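Local structure of dual specificity protein phosphatase 14 (Homo sapiens, 2WGP) at residues 86-90 / 156-160. The protein removes phosphate from tyrosine, serine and threonine residues of proteins, inactivating the MAP kinases ERK, JNK and p38 and dampening T-cell receptor signalling. Numbering follows the deposited sequence.
Sequences GLYFD and QLIDY
One face of the Y160 ring lies against F89, whose CB sits 3.9 Å from the Y160 ring centroid in a CH-pi contact; at the edge of the same tyrosine ring, near its plane, comes OD2 of D90. The flat F89 ring fits between G86, whose CA lies over the centre of one face, and helix 151-165, with the backbone carbonyl of Q156 at its edge and its CZ 3.7 Å from L157 CD2. The F89 and Y160 side chains slide past each other in opposite directions, their rings oblique at 52°. In this dual specificity phosphatase catalytic domain, the 3-10 turn leading into helix 89-101, and that helix's first residues, thus pack on helix 151-165, away from the catalytic cysteine; T119 and A123 of helix 116-129 also touch F89. With CG anti to the backbone N (chi1 -170°), Y160 reaches across to D90, its hydroxyl donating to OD2 at 2.8 Å from above the carboxylate plane. K127 forms a salt bridge with the same oxygen; a phenylalanine at Y160 would probably cost D90 its hydroxyl donor, leaving the carboxylate to K127. The extended Q156 accepts G86 N at OE1 (2.8 Å, N-H...O 162°), where glycine suits because a CB would crowd OE1, while NE2 donates to A83 O.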
loop_
_atom_site.group_PDB
_atom_site.type_symbol
_atom_site.label_atom_id
_atom_site.label_comp_id
_atom_site.label_asym_id
_atom_site.label_seq_id
_atom_site.Cartn_x
_atom_site.Cartn_y
_atom_site.Cartn_z
ATOM N N GLY A 86 18.963 -9.206 -4.746
ATOM C CA GLY A 86 19.971 -9.323 -3.716
ATOM C C GLY A 86 20.304 -10.741 -3.272
ATOM O O GLY A 86 21.417 -11.001 -2.794
ATOM N N LEU A 87 19.346 -11.656 -3.425
ATOM C CA LEU A 87 19.550 -13.053 -3.078
ATOM C C LEU A 87 20.577 -13.709 -4.007
ATOM O O LEU A 87 21.038 -14.814 -3.737
ATOM C CB LEU A 87 18.213 -13.824 -3.124
ATOM C CG LEU A 87 17.133 -13.521 -2.073
ATOM C CD1 LEU A 87 15.828 -14.320 -2.305
ATOM C CD2 LEU A 87 17.642 -13.787 -0.655
ATOM N N TYR A 88 20.901 -13.045 -5.111
ATOM C CA TYR A 88 21.901 -13.521 -6.058
ATOM C C TYR A 88 23.223 -12.746 -5.996
ATOM O O TYR A 88 24.146 -13.032 -6.759
ATOM C CB TYR A 88 21.338 -13.484 -7.471
ATOM C CG TYR A 88 20.174 -14.447 -7.694
ATOM C CD1 TYR A 88 20.404 -15.787 -8.022
ATOM C CD2 TYR A 88 18.863 -14.027 -7.565
ATOM C CE1 TYR A 88 19.353 -16.676 -8.249
ATOM C CE2 TYR A 88 17.794 -14.922 -7.792
ATOM C CZ TYR A 88 18.057 -16.246 -8.121
ATOM O OH TYR A 88 17.027 -17.153 -8.338
ATOM N N PHE A 89 23.326 -11.759 -5.105
ATOM C CA PHE A 89 24.526 -10.923 -5.057
ATOM C C PHE A 89 25.771 -11.775 -4.797
ATOM O O PHE A 89 26.713 -11.750 -5.608
ATOM C CB PHE A 89 24.403 -9.804 -4.015
ATOM C CG PHE A 89 23.499 -8.630 -4.424
ATOM C CD1 PHE A 89 23.166 -7.664 -3.470
ATOM C CD2 PHE A 89 22.985 -8.468 -5.731
ATOM C CE1 PHE A 89 22.356 -6.583 -3.814
ATOM C CE2 PHE A 89 22.182 -7.386 -6.046
ATOM C CZ PHE A 89 21.880 -6.453 -5.094
ATOM N N ASP A 90 25.758 -12.552 -3.710
ATOM C CA ASP A 90 26.907 -13.395 -3.336
ATOM C C ASP A 90 27.115 -14.525 -4.341
ATOM O O ASP A 90 28.224 -14.753 -4.792
ATOM C CB ASP A 90 26.758 -13.980 -1.915
ATOM C CG ASP A 90 27.026 -12.948 -0.827
ATOM O OD1 ASP A 90 26.288 -12.935 0.191
ATOM O OD2 ASP A 90 27.978 -12.150 -0.983
ATOM N N GLN A 156 18.367 -2.486 -2.457
ATOM C CA GLN A 156 19.029 -3.749 -2.160
ATOM C C GLN A 156 20.543 -3.609 -2.222
ATOM O O GLN A 156 21.253 -4.145 -1.364
ATOM C CB GLN A 156 18.504 -4.851 -3.090
ATOM C CG GLN A 156 17.021 -5.173 -2.882
ATOM C CD GLN A 156 16.494 -6.251 -3.807
ATOM O OE1 GLN A 156 17.056 -7.352 -3.870
ATOM N NE2 GLN A 156 15.375 -5.966 -4.503
ATOM N N LEU A 157 21.050 -2.879 -3.225
ATOM C CA LEU A 157 22.493 -2.580 -3.309
ATOM C C LEU A 157 23.014 -1.808 -2.096
ATOM O O LEU A 157 24.131 -2.058 -1.629
ATOM C CB LEU A 157 22.801 -1.759 -4.573
ATOM C CG LEU A 157 22.822 -2.541 -5.883
ATOM C CD1 LEU A 157 22.845 -1.595 -7.046
ATOM C CD2 LEU A 157 23.976 -3.552 -5.926
ATOM N N ILE A 158 22.212 -0.862 -1.613
ATOM C CA ILE A 158 22.573 -0.023 -0.459
ATOM C C ILE A 158 22.685 -0.876 0.804
ATOM O O ILE A 158 23.621 -0.716 1.577
ATOM C CB ILE A 158 21.586 1.150 -0.233
ATOM C CG1 ILE A 158 21.784 2.229 -1.303
ATOM C CG2 ILE A 158 21.799 1.767 1.187
ATOM C CD1 ILE A 158 20.592 3.242 -1.474
ATOM N N ASP A 159 21.727 -1.785 0.995
ATOM C CA ASP A 159 21.799 -2.747 2.102
ATOM C C ASP A 159 23.053 -3.611 2.001
ATOM O O ASP A 159 23.746 -3.786 2.989
ATOM C CB ASP A 159 20.531 -3.628 2.184
ATOM C CG ASP A 159 20.468 -4.424 3.488
ATOM O OD1 ASP A 159 21.179 -5.438 3.597
ATOM O OD2 ASP A 159 19.732 -4.025 4.415
ATOM N N TYR A 160 23.342 -4.131 0.810
ATOM C CA TYR A 160 24.516 -4.989 0.585
ATOM C C TYR A 160 25.819 -4.233 0.830
ATOM O O TYR A 160 26.733 -4.759 1.466
ATOM C CB TYR A 160 24.497 -5.537 -0.832
ATOM C CG TYR A 160 25.508 -6.627 -1.139
ATOM C CD1 TYR A 160 25.551 -7.814 -0.384
ATOM C CD2 TYR A 160 26.383 -6.498 -2.223
ATOM C CE1 TYR A 160 26.430 -8.830 -0.696
ATOM C CE2 TYR A 160 27.292 -7.496 -2.524
ATOM C CZ TYR A 160 27.304 -8.661 -1.763
ATOM O OH TYR A 160 28.180 -9.639 -2.110
#